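Local coordinates for designed Anbu Protein (Synthetic construct, PDB 5LOY) that is a consensus-designed ancestral beta subunit of the proteasome family that assembles into helical complexes and is probably a peptide hydrolase, at residues V4-D9 / E167-C172. Sequence-based numbering, arbitrary orientation.
Sequences VGIRLD and EDAAKC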
# COMPACT_ATOMS: atom_id res chain seq x y z
N VAL A 4 11.01 -3.90 8.19
CA VAL A 4 11.67 -2.79 7.55
C VAL A 4 13.11 -2.66 8.02
O VAL A 4 13.40 -2.78 9.20
CB VAL A 4 10.99 -1.45 7.93
CG1 VAL A 4 11.56 -0.30 7.12
CG2 VAL A 4 9.52 -1.54 7.63
N GLY A 5 14.00 -2.36 7.08
CA GLY A 5 15.38 -2.02 7.40
C GLY A 5 15.73 -0.73 6.72
O GLY A 5 15.35 -0.50 5.55
N ILE A 6 16.44 0.14 7.45
CA ILE A 6 16.76 1.50 6.97
C ILE A 6 18.20 1.79 7.18
O ILE A 6 18.73 1.51 8.23
CB ILE A 6 15.96 2.59 7.70
CG1 ILE A 6 14.48 2.31 7.62
CG2 ILE A 6 16.19 3.95 7.07
CD1 ILE A 6 13.66 3.27 8.44
N ARG A 7 18.84 2.39 6.20
CA ARG A 7 20.26 2.70 6.26
C ARG A 7 20.56 4.21 6.12
O ARG A 7 20.15 4.84 5.16
CB ARG A 7 20.96 1.96 5.16
CG ARG A 7 22.46 2.00 5.28
CD ARG A 7 23.09 1.94 3.92
NE ARG A 7 24.52 1.74 4.01
CZ ARG A 7 25.38 2.03 3.02
NH1 ARG A 7 24.94 2.53 1.87
NH2 ARG A 7 26.68 1.82 3.21
N LEU A 8 21.28 4.77 7.08
CA LEU A 8 21.55 6.21 7.14
C LEU A 8 23.01 6.45 7.37
O LEU A 8 23.74 5.56 7.79
CB LEU A 8 20.77 6.80 8.31
CG LEU A 8 19.34 6.27 8.37
CD1 LEU A 8 18.87 6.17 9.79
CD2 LEU A 8 18.43 7.13 7.54
N ASP A 9 23.46 7.67 7.11
CA ASP A 9 24.84 8.03 7.41
C ASP A 9 25.15 7.76 8.87
O ASP A 9 26.22 7.25 9.18
CB ASP A 9 25.12 9.51 7.07
CG ASP A 9 25.15 9.79 5.55
OD1 ASP A 9 25.05 8.82 4.74
OD2 ASP A 9 25.26 10.98 5.16
N GLU A 167 16.84 9.10 15.26
CA GLU A 167 15.57 9.36 15.94
C GLU A 167 14.41 9.47 14.93
O GLU A 167 13.39 8.80 15.07
CB GLU A 167 15.63 10.64 16.79
CG GLU A 167 16.79 10.70 17.80
CD GLU A 167 18.07 11.34 17.21
OE1 GLU A 167 18.17 12.60 17.21
OE2 GLU A 167 18.96 10.60 16.74
N ASP A 168 14.58 10.29 13.89
CA ASP A 168 13.52 10.46 12.91
C ASP A 168 13.23 9.19 12.12
O ASP A 168 12.08 8.93 11.77
CB ASP A 168 13.82 11.61 11.93
CG ASP A 168 13.65 12.98 12.57
OD1 ASP A 168 13.03 13.07 13.65
OD2 ASP A 168 14.15 13.97 11.99
N ALA A 169 14.27 8.43 11.79
CA ALA A 169 14.07 7.18 11.03
C ALA A 169 13.28 6.18 11.84
O ALA A 169 12.42 5.49 11.29
CB ALA A 169 15.40 6.58 10.62
N ALA A 170 13.54 6.12 13.15
CA ALA A 170 12.73 5.28 14.02
C ALA A 170 11.27 5.74 14.10
O ALA A 170 10.34 4.91 14.00
CB ALA A 170 13.33 5.18 15.39
N LYS A 171 11.05 7.05 14.26
CA LYS A 171 9.67 7.59 14.19
C LYS A 171 8.98 7.19 12.90
O LYS A 171 7.83 6.77 12.89
CB LYS A 171 9.66 9.09 14.21
CG LYS A 171 9.42 9.75 15.53
CD LYS A 171 9.01 11.19 15.25
CE LYS A 171 10.14 12.17 15.43
NZ LYS A 171 9.71 13.54 15.00
N CYS A 172 9.69 7.37 11.80
CA CYS A 172 9.13 7.10 10.50
C CYS A 172 8.78 5.63 10.35
O CYS A 172 7.71 5.28 9.89
CB CYS A 172 10.13 7.51 9.45
SG CYS A 172 9.46 7.47 7.79
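Ala169 sets its methyl group against two side chains of strand 2-8, Leu8 and Ile6. Between segments 4-9 and 167-172 these three buried residues make the contact. Ile6 and Ala169 stand level, with their CA atoms 7.5 Å apart. The closer touch is at Leu8, where CD1 meets Ala169 CB end to end at 3.6 Å. Leu8 CG lies anti to its own carbonyl carbon (chi1 -44°), which brings CD1 up to the methyl of Ala169.

Ile6 meets the same residue with the end of its longer branch. Its chi1 of -55° places CG1 beside the backbone N, and an extended chi2 (174°) carries CD1 out to the helix. There CD1 lies 3.8 Å from Ala169 O and 4.3 Å from Ala169 CB, so it lies against the carbonyl oxygen, with the methyl slightly farther off. The alternation of the strand puts Ile6 and Leu8 on one face, and Arg7 between them turns its side chain from the helix.

Other residues of the chain extend the packing. Val13 of the neighbouring strand 11-21 also packs on Ala169. Ile6 rests on Leu156 and Ile160, and Leu8 on Leu166 and Thr164. Further round the helix, Lys171 NZ hydrogen-bonds to Phe231 O and Leu234 O of the second subunit.

The fold is the layered Ntn-hydrolase sandwich of proteasome subunits, and here a helical layer packs on one sheet. No hydrogen bond or salt bridge crosses between the segments, so the two meet through van der Waals packing of methyl groups, one of them against a backbone carbonyl oxygen.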